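Malonyl-CoA decarboxylase (Rhodopseudomonas palustris, PDB 4KSA) probably catalyses the decarboxylation of malonyl-CoA to acetyl-CoA and carbon dioxide. Local coordinates at residues E44-R49 with Q120-R125; D37-L42 with A60-G65; A80-F85 with P151-V156. All coordinates share one frame; numbering follows the deposited sequence.

Contact 1: E44-R49 with Q120-R125; sequences ETLLSR and QELIRR
Arg125 reaches the C-terminal end of helix 36-48, where its NH1 bonds to O of Arg49, the first residue beyond the helix, and weakly to O of Leu46. NH1 of Arg125 donates to O of Arg49 over 2.9 Å, with an N-H...O angle of 154°. The acceptor lies at the guanidinium edge, close to its plane. The weak bond from the same NH1 to O of Leu46 is also 2.9 Å long but bent to 125°. O of Leu47 lies over one face of the guanidinium, away from its middle, and is not hydrogen-bonded to it. The carbonyl end of a helix carries partial negative charge, so a cationic group here is probably favourable. The side chain is extended from CG to NE, which carries the charge across.

Charge pairing within 120-125 fixes the same group. NE of Arg125 donates almost straight, 2.7 Å to OE2 of Glu121, on the anti lone pair of that oxygen. Arg124 grips OE1 of Glu121 side-on with NE and NH2. One carboxylate thus joins two arginines in a salt-bridge network, and Glu116 is a further partner of Arg124.

The contact is a near-perpendicular helix crossing in the all-helical N-terminal part of the chain. The short axes are inclined at 86° and pass 9.6 Å apart.

Apolar packing accompanies the polar bonds. CD2 of Leu46 touches CD1 of Leu122 at 3.7 Å, the two side chains lying roughly perpendicular, and also lies beside CB of Arg125. CD2 of Leu47 lies 3.8 Å from CB of Glu121 and also touches the backbone N of Leu122. Leu58 and Ala59 of helix 52-68 also touch Leu46.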
ATOM      1  N   GLU A  44     -13.621  38.860  -8.803  1.00 50.21           N
ATOM      2  CA  GLU A  44     -14.354  39.677  -7.844  1.00 49.69           C
ATOM      3  C   GLU A  44     -15.510  38.916  -7.187  1.00 49.51           C
ATOM      4  O   GLU A  44     -15.763  39.080  -5.990  1.00 48.15           O
ATOM      5  CB  GLU A  44     -14.880  40.937  -8.534  1.00 50.33           C
ATOM      6  CG  GLU A  44     -13.817  41.969  -8.816  1.00 49.66           C
ATOM      7  CD  GLU A  44     -13.186  42.491  -7.546  1.00 53.33           C
ATOM      8  OE1 GLU A  44     -12.182  43.230  -7.639  1.00 52.34           O
ATOM      9  OE2 GLU A  44     -13.700  42.157  -6.450  1.00 55.51           O
ATOM     10  N   THR A  45     -16.211  38.103  -7.974  1.00 47.58           N
ATOM     11  CA  THR A  45     -17.306  37.307  -7.449  1.00 49.04           C
ATOM     12  C   THR A  45     -16.671  36.310  -6.472  1.00 50.42           C
ATOM     13  O   THR A  45     -17.025  36.270  -5.296  1.00 52.98           O
ATOM     14  CB  THR A  45     -18.043  36.512  -8.566  1.00 49.88           C
ATOM     15  OG1 THR A  45     -18.515  37.407  -9.579  1.00 47.65           O
ATOM     16  CG2 THR A  45     -19.228  35.736  -7.984  1.00 49.00           C
ATOM     17  N   LEU A  46     -15.723  35.521  -6.971  1.00 50.33           N
ATOM     18  CA  LEU A  46     -15.021  34.528  -6.164  1.00 48.81           C
ATOM     19  C   LEU A  46     -14.523  35.106  -4.846  1.00 47.77           C
ATOM     20  O   LEU A  46     -14.745  34.537  -3.780  1.00 46.89           O
ATOM     21  CB  LEU A  46     -13.834  33.965  -6.943  1.00 49.14           C
ATOM     22  CG  LEU A  46     -13.008  32.900  -6.224  1.00 51.60           C
ATOM     23  CD1 LEU A  46     -13.881  31.674  -5.931  1.00 53.19           C
ATOM     24  CD2 LEU A  46     -11.814  32.517  -7.084  1.00 52.75           C
ATOM     25  N   LEU A  47     -13.846  36.244  -4.914  1.00 47.52           N
ATOM     26  CA  LEU A  47     -13.330  36.875  -3.710  1.00 48.17           C
ATOM     27  C   LEU A  47     -14.395  37.195  -2.660  1.00 50.30           C
ATOM     28  O   LEU A  47     -14.130  37.117  -1.465  1.00 49.48           O
ATOM     29  CB  LEU A  47     -12.591  38.159  -4.070  1.00 44.84           C
ATOM     30  CG  LEU A  47     -11.117  38.046  -4.427  1.00 44.86           C
ATOM     31  CD1 LEU A  47     -10.578  39.411  -4.838  1.00 43.73           C
ATOM     32  CD2 LEU A  47     -10.357  37.508  -3.224  1.00 45.13           C
ATOM     33  N   SER A  48     -15.598  37.550  -3.106  1.00 53.65           N
ATOM     34  CA  SER A  48     -16.680  37.920  -2.191  1.00 56.01           C
ATOM     35  C   SER A  48     -17.548  36.741  -1.779  1.00 57.50           C
ATOM     36  O   SER A  48     -18.314  36.829  -0.815  1.00 58.43           O
ATOM     37  CB  SER A  48     -17.584  38.975  -2.836  1.00 56.13           C
ATOM     38  OG  SER A  48     -18.494  38.366  -3.748  1.00 55.62           O
ATOM     39  N   ARG A  49     -17.437  35.644  -2.518  1.00 58.03           N
ATOM     40  CA  ARG A  49     -18.221  34.460  -2.227  1.00 58.24           C
ATOM     41  C   ARG A  49     -18.054  33.970  -0.788  1.00 59.22           C
ATOM     42  O   ARG A  49     -17.015  34.195  -0.157  1.00 59.23           O
ATOM     43  CB  ARG A  49     -17.839  33.349  -3.182  1.00 57.43           C
ATOM     44  CG  ARG A  49     -18.969  32.440  -3.455  1.00 60.72           C
ATOM     45  CD  ARG A  49     -20.019  33.200  -4.207  1.00 65.45           C
ATOM     46  NE  ARG A  49     -21.299  32.508  -4.183  1.00 69.43           N
ATOM     47  CZ  ARG A  49     -22.325  32.827  -4.960  1.00 69.85           C
ATOM     48  NH1 ARG A  49     -22.211  33.829  -5.823  1.00 68.80           N
ATOM     49  NH2 ARG A  49     -23.457  32.140  -4.871  1.00 71.63           N
ATOM     50  N   GLN A 120      -3.563  37.343  -2.765  1.00 38.94           N
ATOM     51  CA  GLN A 120      -3.407  36.170  -1.939  1.00 38.40           C
ATOM     52  C   GLN A 120      -4.712  35.389  -1.737  1.00 38.47           C
ATOM     53  O   GLN A 120      -4.790  34.195  -2.040  1.00 38.76           O
ATOM     54  CB  GLN A 120      -2.839  36.591  -0.598  1.00 38.93           C
ATOM     55  CG  GLN A 120      -1.651  37.515  -0.725  1.00 37.49           C
ATOM     56  CD  GLN A 120      -0.553  37.164   0.248  1.00 36.36           C
ATOM     57  OE1 GLN A 120      -0.765  36.387   1.193  1.00 38.70           O
ATOM     58  NE2 GLN A 120       0.630  37.733   0.034  1.00 31.73           N
ATOM     59  N   GLU A 121      -5.733  36.058  -1.219  1.00 36.71           N
ATOM     60  CA  GLU A 121      -6.994  35.397  -0.987  1.00 35.54           C
ATOM     61  C   GLU A 121      -7.523  34.804  -2.288  1.00 35.03           C
ATOM     62  O   GLU A 121      -8.135  33.735  -2.278  1.00 35.46           O
ATOM     63  CB  GLU A 121      -8.001  36.386  -0.396  1.00 37.62           C
ATOM     64  CG  GLU A 121      -9.311  35.750   0.062  1.00 41.26           C
ATOM     65  CD  GLU A 121      -9.073  34.558   0.986  1.00 46.54           C
ATOM     66  OE1 GLU A 121      -8.130  34.623   1.821  1.00 45.81           O
ATOM     67  OE2 GLU A 121      -9.833  33.566   0.879  1.00 43.76           O
ATOM     68  N   LEU A 122      -7.285  35.497  -3.403  1.00 32.72           N
ATOM     69  CA  LEU A 122      -7.735  35.031  -4.710  1.00 32.88           C
ATOM     70  C   LEU A 122      -7.011  33.743  -5.141  1.00 36.75           C
ATOM     71  O   LEU A 122      -7.631  32.819  -5.705  1.00 36.17           O
ATOM     72  CB  LEU A 122      -7.496  36.103  -5.779  1.00 29.39           C
ATOM     73  CG  LEU A 122      -7.851  35.634  -7.196  1.00 25.90           C
ATOM     74  CD1 LEU A 122      -9.356  35.305  -7.236  1.00 24.36           C
ATOM     75  CD2 LEU A 122      -7.463  36.690  -8.236  1.00 22.64           C
ATOM     76  N   ILE A 123      -5.696  33.695  -4.904  1.00 36.81           N
ATOM     77  CA  ILE A 123      -4.917  32.519  -5.254  1.00 36.22           C
ATOM     78  C   ILE A 123      -5.318  31.364  -4.323  1.00 36.40           C
ATOM     79  O   ILE A 123      -5.539  30.230  -4.782  1.00 33.36           O
ATOM     80  CB  ILE A 123      -3.388  32.820  -5.172  1.00 36.75           C
ATOM     81  CG1 ILE A 123      -3.022  33.889  -6.210  1.00 36.10           C
ATOM     82  CG2 ILE A 123      -2.570  31.575  -5.477  1.00 32.27           C
ATOM     83  CD1 ILE A 123      -1.554  34.317  -6.181  1.00 37.85           C
ATOM     84  N   ARG A 124      -5.434  31.657  -3.024  1.00 37.44           N
ATOM     85  CA  ARG A 124      -5.816  30.630  -2.045  1.00 36.92           C
ATOM     86  C   ARG A 124      -7.117  29.975  -2.419  1.00 38.76           C
ATOM     87  O   ARG A 124      -7.273  28.764  -2.251  1.00 42.12           O
ATOM     88  CB  ARG A 124      -5.947  31.196  -0.634  1.00 31.43           C
ATOM     89  CG  ARG A 124      -4.622  31.341   0.071  1.00 33.34           C
ATOM     90  CD  ARG A 124      -4.823  31.593   1.545  1.00 33.49           C
ATOM     91  NE  ARG A 124      -5.309  32.940   1.788  1.00 38.26           N
ATOM     92  CZ  ARG A 124      -4.521  33.966   2.082  1.00 37.44           C
ATOM     93  NH1 ARG A 124      -3.214  33.786   2.182  1.00 41.95           N
ATOM     94  NH2 ARG A 124      -5.040  35.171   2.242  1.00 36.00           N
ATOM     95  N   ARG A 125      -8.052  30.761  -2.934  1.00 39.46           N
ATOM     96  CA  ARG A 125      -9.332  30.209  -3.322  1.00 41.07           C
ATOM     97  C   ARG A 125      -9.244  29.424  -4.617  1.00 42.08           C
ATOM     98  O   ARG A 125      -9.880  28.384  -4.750  1.00 46.37           O
ATOM     99  CB  ARG A 125     -10.363  31.322  -3.435  1.00 40.78           C
ATOM    100  CG  ARG A 125     -10.582  32.009  -2.111  1.00 41.16           C
ATOM    101  CD  ARG A 125     -11.832  32.865  -2.098  1.00 44.19           C
ATOM    102  NE  ARG A 125     -11.968  33.506  -0.795  1.00 47.44           N
ATOM    103  CZ  ARG A 125     -13.106  33.981  -0.295  1.00 48.53           C
ATOM    104  NH1 ARG A 125     -14.240  33.907  -0.993  1.00 45.83           N
ATOM    105  NH2 ARG A 125     -13.116  34.481   0.936  1.00 49.75           N
TER

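Contact 2: D37-L42 with A60-G65; sequences DELIAL and ASLLAG
Two consecutive helices, 36-48 and 52-68, form an antiparallel helical hairpin, and Leu39 and Leu42 pack against Leu62 between its arms. The short axes run at 160° to each other and approach to 10.0 Å. The CA atoms of Leu39 and Leu62 are 6.2 Å apart, the nearest such pair between the segments.

Leu42 projects toward 60-65 and makes its contact with one methyl. With CG anti to the backbone N (chi1 -161°), CD2 is carried onto the backbone of Leu62. The CD2 methyl of Leu42 lies 3.5 Å from CA of Leu62 and 3.8 Å from CB of Leu62. It therefore packs against the root of the side chain as much as the side chain itself. The two leucine side chains run antiparallel alongside one another. Ser61 borders the same methyl through its CB and carbonyl carbon.

Leu39 works one helical turn earlier. Its CD2 comes 3.5 Å from the carbonyl O of Leu62 and 3.7 Å from the carbonyl C of Gly65. Gly65 has no side chain, so this methyl can settle directly against the backbone. CD1 of Leu62 returns the contact at 4.0 Å from O of Leu39. Phe77 of helix 71-83 touches both Leu39 and Ile40.

The segments share no hydrogen bonds or salt bridges. Both carbonyl oxygens touched by leucine methyls belong to helical backbone. Attraction across this buried contact is therefore dispersive and hydrophobic, and depends on the fit of leucine methyls against the opposite backbone.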
ATOM      1  N   ASP A  37     -11.460  41.175 -19.003  1.00 71.13           N
ATOM      2  CA  ASP A  37     -12.464  41.806 -18.148  1.00 70.10           C
ATOM      3  C   ASP A  37     -13.364  40.810 -17.426  1.00 67.70           C
ATOM      4  O   ASP A  37     -13.575  40.915 -16.212  1.00 67.59           O
ATOM      5  CB  ASP A  37     -13.318  42.777 -18.965  1.00 73.22           C
ATOM      6  CG  ASP A  37     -12.485  43.849 -19.655  1.00 76.99           C
ATOM      7  OD1 ASP A  37     -11.814  43.526 -20.669  1.00 80.05           O
ATOM      8  OD2 ASP A  37     -12.489  45.007 -19.178  1.00 75.73           O
ATOM      9  N   GLU A  38     -13.901  39.846 -18.164  1.00 63.69           N
ATOM     10  CA  GLU A  38     -14.752  38.840 -17.553  1.00 61.61           C
ATOM     11  C   GLU A  38     -13.990  38.123 -16.431  1.00 59.22           C
ATOM     12  O   GLU A  38     -14.502  37.995 -15.315  1.00 57.96           O
ATOM     13  CB  GLU A  38     -15.199  37.832 -18.603  1.00 64.22           C
ATOM     14  CG  GLU A  38     -16.019  38.425 -19.736  1.00 65.99           C
ATOM     15  CD  GLU A  38     -16.198  37.443 -20.874  1.00 67.76           C
ATOM     16  OE1 GLU A  38     -16.737  36.341 -20.630  1.00 70.05           O
ATOM     17  OE2 GLU A  38     -15.791  37.765 -22.007  1.00 69.20           O
ATOM     18  N   LEU A  39     -12.769  37.666 -16.737  1.00 55.84           N
ATOM     19  CA  LEU A  39     -11.918  36.966 -15.766  1.00 51.08           C
ATOM     20  C   LEU A  39     -11.706  37.827 -14.524  1.00 50.56           C
ATOM     21  O   LEU A  39     -11.727  37.330 -13.396  1.00 51.79           O
ATOM     22  CB  LEU A  39     -10.557  36.602 -16.393  1.00 48.16           C
ATOM     23  CG  LEU A  39     -10.522  35.464 -17.432  1.00 44.70           C
ATOM     24  CD1 LEU A  39      -9.193  35.401 -18.141  1.00 40.24           C
ATOM     25  CD2 LEU A  39     -10.792  34.149 -16.731  1.00 46.19           C
ATOM     26  N   ILE A  40     -11.505  39.121 -14.727  1.00 47.96           N
ATOM     27  CA  ILE A  40     -11.313  40.015 -13.603  1.00 46.72           C
ATOM     28  C   ILE A  40     -12.627  40.125 -12.823  1.00 46.93           C
ATOM     29  O   ILE A  40     -12.636  40.092 -11.594  1.00 46.39           O
ATOM     30  CB  ILE A  40     -10.868  41.402 -14.078  1.00 45.72           C
ATOM     31  CG1 ILE A  40      -9.585  41.260 -14.879  1.00 46.85           C
ATOM     32  CG2 ILE A  40     -10.612  42.319 -12.893  1.00 43.97           C
ATOM     33  CD1 ILE A  40      -9.122  42.544 -15.484  1.00 47.12           C
ATOM     34  N   ALA A  41     -13.738  40.257 -13.536  1.00 46.36           N
ATOM     35  CA  ALA A  41     -15.033  40.353 -12.877  1.00 46.26           C
ATOM     36  C   ALA A  41     -15.244  39.117 -12.014  1.00 46.80           C
ATOM     37  O   ALA A  41     -15.652  39.209 -10.858  1.00 45.62           O
ATOM     38  CB  ALA A  41     -16.134  40.445 -13.909  1.00 47.69           C
ATOM     39  N   LEU A  42     -14.956  37.958 -12.602  1.00 47.97           N
ATOM     40  CA  LEU A  42     -15.093  36.667 -11.931  1.00 46.45           C
ATOM     41  C   LEU A  42     -14.269  36.624 -10.644  1.00 45.11           C
ATOM     42  O   LEU A  42     -14.755  36.214  -9.599  1.00 42.02           O
ATOM     43  CB  LEU A  42     -14.639  35.568 -12.878  1.00 45.32           C
ATOM     44  CG  LEU A  42     -15.105  34.162 -12.553  1.00 48.63           C
ATOM     45  CD1 LEU A  42     -16.590  34.159 -12.228  1.00 48.45           C
ATOM     46  CD2 LEU A  42     -14.808  33.274 -13.757  1.00 51.38           C
ATOM     47  N   ALA A  60     -13.053  27.048 -10.160  1.00 47.08           N
ATOM     48  CA  ALA A  60     -12.883  26.081 -11.224  1.00 48.77           C
ATOM     49  C   ALA A  60     -13.186  26.777 -12.551  1.00 50.26           C
ATOM     50  O   ALA A  60     -12.510  26.551 -13.554  1.00 50.53           O
ATOM     51  CB  ALA A  60     -13.816  24.912 -11.006  1.00 47.65           C
ATOM     52  N   SER A  61     -14.189  27.651 -12.528  1.00 52.36           N
ATOM     53  CA  SER A  61     -14.620  28.382 -13.706  1.00 53.11           C
ATOM     54  C   SER A  61     -13.544  29.366 -14.168  1.00 53.74           C
ATOM     55  O   SER A  61     -13.187  29.390 -15.348  1.00 54.07           O
ATOM     56  CB  SER A  61     -15.935  29.122 -13.396  1.00 54.25           C
ATOM     57  OG  SER A  61     -16.744  29.302 -14.558  1.00 55.03           O
ATOM     58  N   LEU A  62     -13.024  30.167 -13.235  1.00 53.20           N
ATOM     59  CA  LEU A  62     -11.991  31.161 -13.540  1.00 51.49           C
ATOM     60  C   LEU A  62     -10.737  30.529 -14.151  1.00 50.52           C
ATOM     61  O   LEU A  62     -10.182  31.047 -15.123  1.00 50.43           O
ATOM     62  CB  LEU A  62     -11.623  31.943 -12.266  1.00 51.06           C
ATOM     63  CG  LEU A  62     -10.689  33.154 -12.418  1.00 50.47           C
ATOM     64  CD1 LEU A  62     -10.871  34.109 -11.254  1.00 50.82           C
ATOM     65  CD2 LEU A  62      -9.255  32.689 -12.494  1.00 49.88           C
ATOM     66  N   LEU A  63     -10.295  29.412 -13.581  1.00 48.55           N
ATOM     67  CA  LEU A  63      -9.113  28.724 -14.079  1.00 46.30           C
ATOM     68  C   LEU A  63      -9.318  28.228 -15.494  1.00 46.69           C
ATOM     69  O   LEU A  63      -8.418  28.352 -16.338  1.00 48.03           O
ATOM     70  CB  LEU A  63      -8.751  27.551 -13.169  1.00 43.15           C
ATOM     71  CG  LEU A  63      -8.158  27.977 -11.824  1.00 41.88           C
ATOM     72  CD1 LEU A  63      -8.042  26.799 -10.892  1.00 40.95           C
ATOM     73  CD2 LEU A  63      -6.806  28.585 -12.059  1.00 40.65           C
ATOM     74  N   ALA A  64     -10.492  27.662 -15.758  1.00 45.21           N
ATOM     75  CA  ALA A  64     -10.798  27.154 -17.093  1.00 44.61           C
ATOM     76  C   ALA A  64     -10.825  28.319 -18.085  1.00 44.88           C
ATOM     77  O   ALA A  64     -10.324  28.214 -19.210  1.00 43.68           O
ATOM     78  CB  ALA A  64     -12.138  26.439 -17.087  1.00 41.97           C
ATOM     79  N   GLY A  65     -11.412  29.430 -17.648  1.00 44.94           N
ATOM     80  CA  GLY A  65     -11.498  30.606 -18.482  1.00 44.70           C
ATOM     81  C   GLY A  65     -10.123  31.122 -18.821  1.00 45.10           C
ATOM     82  O   GLY A  65      -9.837  31.426 -19.979  1.00 47.67           O
TER

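Contact 3: A80-F85 with P151-V156; sequences ALAEQF and PQLRHV
Segment 80-85 lies in the C-terminal region of helix 71-83 and runs on beyond it, while 151-156 leads into helix 154-167. Residues 151-153 already have helical backbone angles, but without the usual helical hydrogen bonds. The segments come nearest at Ala82 and Leu153, whose CA atoms are 5.9 Å apart. Within 80-85, O of Ala80 accepts from N of both Gln84 and Phe85.

Ala82 is the centre of the contact. Its small CB points at 151-156 and meets three residues. CG2 of Val156 is 3.8 Å from CB of Ala82, and the carbonyl O of Gln152 is 3.9 Å from that CB. CD2 of Leu153 touches it more loosely at 4.2 Å.

Val156 packs with both methyls. CG2, anti to its own carbonyl carbon, lies against the backbone N and CA of Ala82 and 4.1 Å from CB of Leu81. CG1 of Val156 reaches CD1 of Leu81 at 4.2 Å. These two side chains are nearly perpendicular.

Gln152 lies at the border, where its NE2 comes within 4.3 Å of CB of Ala82. The amide's hydrogen bond goes to Asp79, three residues before Ala82. Arg119 of helix 118-126 lies alongside: it bonds to O of Leu81 and packs on Val156.

The arrangement is plain helix-end packing in an all-helical bundle. It joins the close of helix 71-83 to the start of helix 154-167, which further along carries His162, a magnesium ligand seen in this protein.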
ATOM      1  N   ALA A  80      -3.969  42.771 -14.213  1.00 43.95           N
ATOM      2  CA  ALA A  80      -5.069  43.125 -13.322  1.00 43.48           C
ATOM      3  C   ALA A  80      -4.720  42.678 -11.896  1.00 45.20           C
ATOM      4  O   ALA A  80      -5.100  43.342 -10.926  1.00 46.69           O
ATOM      5  CB  ALA A  80      -6.371  42.449 -13.784  1.00 38.54           C
ATOM      6  N   LEU A  81      -4.006  41.558 -11.762  1.00 43.20           N
ATOM      7  CA  LEU A  81      -3.642  41.093 -10.436  1.00 43.40           C
ATOM      8  C   LEU A  81      -2.718  42.110  -9.796  1.00 43.96           C
ATOM      9  O   LEU A  81      -2.714  42.268  -8.577  1.00 43.99           O
ATOM     10  CB  LEU A  81      -2.943  39.724 -10.477  1.00 40.18           C
ATOM     11  CG  LEU A  81      -3.737  38.512 -10.994  1.00 39.94           C
ATOM     12  CD1 LEU A  81      -2.801  37.335 -11.173  1.00 37.10           C
ATOM     13  CD2 LEU A  81      -4.869  38.162 -10.051  1.00 36.84           C
ATOM     14  N   ALA A  82      -1.950  42.818 -10.616  1.00 44.98           N
ATOM     15  CA  ALA A  82      -1.013  43.795 -10.081  1.00 47.84           C
ATOM     16  C   ALA A  82      -1.637  45.118  -9.662  1.00 50.68           C
ATOM     17  O   ALA A  82      -1.356  45.604  -8.556  1.00 51.78           O
ATOM     18  CB  ALA A  82       0.113  44.048 -11.062  1.00 47.21           C
ATOM     19  N   GLU A  83      -2.483  45.701 -10.513  1.00 53.14           N
ATOM     20  CA  GLU A  83      -3.082  46.985 -10.170  1.00 57.11           C
ATOM     21  C   GLU A  83      -4.412  46.930  -9.424  1.00 55.83           C
ATOM     22  O   GLU A  83      -4.625  47.690  -8.480  1.00 55.89           O
ATOM     23  CB  GLU A  83      -3.237  47.869 -11.412  1.00 62.05           C
ATOM     24  CG  GLU A  83      -4.332  47.460 -12.371  1.00 71.60           C
ATOM     25  CD  GLU A  83      -4.571  48.513 -13.450  1.00 77.39           C
ATOM     26  OE1 GLU A  83      -3.573  49.029 -14.016  1.00 80.42           O
ATOM     27  OE2 GLU A  83      -5.754  48.817 -13.739  1.00 81.38           O
ATOM     28  N   GLN A  84      -5.305  46.034  -9.816  1.00 53.37           N
ATOM     29  CA  GLN A  84      -6.585  45.973  -9.133  1.00 53.18           C
ATOM     30  C   GLN A  84      -6.646  45.130  -7.859  1.00 51.94           C
ATOM     31  O   GLN A  84      -7.308  45.505  -6.891  1.00 52.98           O
ATOM     32  CB  GLN A  84      -7.657  45.524 -10.122  1.00 54.13           C
ATOM     33  CG  GLN A  84      -7.850  46.560 -11.218  1.00 58.18           C
ATOM     34  CD  GLN A  84      -8.757  46.096 -12.320  1.00 60.97           C
ATOM     35  OE1 GLN A  84      -9.900  45.682 -12.070  1.00 63.31           O
ATOM     36  NE2 GLN A  84      -8.261  46.162 -13.563  1.00 59.14           N
ATOM     37  N   PHE A  85      -5.932  44.011  -7.836  1.00 48.91           N
ATOM     38  CA  PHE A  85      -5.977  43.136  -6.683  1.00 45.38           C
ATOM     39  C   PHE A  85      -4.858  43.253  -5.665  1.00 44.98           C
ATOM     40  O   PHE A  85      -4.452  42.267  -5.050  1.00 44.09           O
ATOM     41  CB  PHE A  85      -6.105  41.714  -7.167  1.00 42.90           C
ATOM     42  CG  PHE A  85      -7.347  41.473  -7.948  1.00 41.23           C
ATOM     43  CD1 PHE A  85      -8.542  41.190  -7.302  1.00 39.55           C
ATOM     44  CD2 PHE A  85      -7.325  41.529  -9.333  1.00 41.74           C
ATOM     45  CE1 PHE A  85      -9.701  40.959  -8.017  1.00 40.55           C
ATOM     46  CE2 PHE A  85      -8.484  41.302 -10.069  1.00 43.91           C
ATOM     47  CZ  PHE A  85      -9.679  41.013  -9.407  1.00 43.34           C
ATOM     48  N   PRO A 151       7.542  44.776 -15.543  1.00 55.36           N
ATOM     49  CA  PRO A 151       8.145  44.789 -14.209  1.00 56.02           C
ATOM     50  C   PRO A 151       7.202  44.917 -13.007  1.00 55.80           C
ATOM     51  O   PRO A 151       7.615  44.677 -11.871  1.00 56.44           O
ATOM     52  CB  PRO A 151       9.136  45.944 -14.305  1.00 54.70           C
ATOM     53  CG  PRO A 151       8.429  46.878 -15.225  1.00 54.86           C
ATOM     54  CD  PRO A 151       7.941  45.965 -16.310  1.00 54.44           C
ATOM     55  N   GLN A 152       5.948  45.285 -13.243  1.00 55.82           N
ATOM     56  CA  GLN A 152       5.002  45.445 -12.139  1.00 57.29           C
ATOM     57  C   GLN A 152       4.486  44.120 -11.617  1.00 56.54           C
ATOM     58  O   GLN A 152       4.017  44.040 -10.481  1.00 56.93           O
ATOM     59  CB  GLN A 152       3.807  46.321 -12.546  1.00 59.84           C
ATOM     60  CG  GLN A 152       3.829  46.801 -14.001  1.00 67.45           C
ATOM     61  CD  GLN A 152       3.349  45.753 -14.995  1.00 67.77           C
ATOM     62  OE1 GLN A 152       3.974  45.543 -16.029  1.00 67.80           O
ATOM     63  NE2 GLN A 152       2.224  45.106 -14.690  1.00 70.16           N
ATOM     64  N   LEU A 153       4.569  43.088 -12.450  1.00 55.35           N
ATOM     65  CA  LEU A 153       4.114  41.757 -12.078  1.00 54.45           C
ATOM     66  C   LEU A 153       5.054  41.111 -11.057  1.00 55.14           C
ATOM     67  O   LEU A 153       4.785  40.021 -10.567  1.00 55.45           O
ATOM     68  CB  LEU A 153       4.025  40.859 -13.313  1.00 54.02           C
ATOM     69  CG  LEU A 153       2.978  41.212 -14.364  1.00 55.07           C
ATOM     70  CD1 LEU A 153       3.072  40.226 -15.518  1.00 54.15           C
ATOM     71  CD2 LEU A 153       1.587  41.191 -13.741  1.00 54.28           C
ATOM     72  N   ARG A 154       6.159  41.775 -10.742  1.00 54.52           N
ATOM     73  CA  ARG A 154       7.101  41.224  -9.788  1.00 54.84           C
ATOM     74  C   ARG A 154       6.452  41.102  -8.411  1.00 55.02           C
ATOM     75  O   ARG A 154       6.746  40.181  -7.647  1.00 54.64           O
ATOM     76  CB  ARG A 154       8.346  42.111  -9.720  1.00 56.93           C
ATOM     77  CG  ARG A 154       9.525  41.475  -9.007  1.00 60.72           C
ATOM     78  CD  ARG A 154       9.558  41.864  -7.539  1.00 67.63           C
ATOM     79  NE  ARG A 154      10.586  41.132  -6.806  1.00 72.07           N
ATOM     80  CZ  ARG A 154      11.071  41.499  -5.623  1.00 74.23           C
ATOM     81  NH1 ARG A 154      10.623  42.603  -5.028  1.00 74.60           N
ATOM     82  NH2 ARG A 154      12.011  40.763  -5.038  1.00 75.34           N
ATOM     83  N   HIS A 155       5.543  42.021  -8.109  1.00 54.01           N
ATOM     84  CA  HIS A 155       4.873  42.013  -6.821  1.00 53.77           C
ATOM     85  C   HIS A 155       3.731  41.018  -6.799  1.00 51.75           C
ATOM     86  O   HIS A 155       3.113  40.772  -5.761  1.00 52.44           O
ATOM     87  CB  HIS A 155       4.433  43.438  -6.464  1.00 56.96           C
ATOM     88  CG  HIS A 155       5.579  44.402  -6.443  1.00 59.63           C
ATOM     89  ND1 HIS A 155       5.861  45.244  -7.497  1.00 60.88           N
ATOM     90  CD2 HIS A 155       6.608  44.534  -5.571  1.00 61.14           C
ATOM     91  CE1 HIS A 155       7.017  45.846  -7.281  1.00 62.03           C
ATOM     92  NE2 HIS A 155       7.491  45.432  -6.120  1.00 62.47           N
ATOM     93  N   VAL A 156       3.457  40.437  -7.957  1.00 49.22           N
ATOM     94  CA  VAL A 156       2.438  39.412  -8.043  1.00 47.85           C
ATOM     95  C   VAL A 156       3.196  38.123  -7.752  1.00 48.01           C
ATOM     96  O   VAL A 156       2.719  37.250  -7.034  1.00 49.70           O
ATOM     97  CB  VAL A 156       1.829  39.324  -9.444  1.00 47.33           C
ATOM     98  CG1 VAL A 156       1.010  38.034  -9.574  1.00 46.47           C
ATOM     99  CG2 VAL A 156       0.960  40.551  -9.704  1.00 47.40           C
TER

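Overall arrangement
All three contacts lie in the helical N-terminal part of the chain, on the same side of its centre. Contacts 1 and 2 both use helix 36-48, and their centres are about 11 Å apart. Contact 3 lies about 16 Å from contact 1 and 17 Å from contact 2, centre to centre. Contact 2 closes before contact 3 opens, whereas contact 1 crosses both along the chain. Phe85 links contact 3 to both others, touching Leu47 and Ile40. Leu81 also meets Leu122. Helices 36-48, 52-68, 71-83, 118-126 and 154-167 are thus drawn into one bundle, which precedes the mixed sheet of the C-terminal domain.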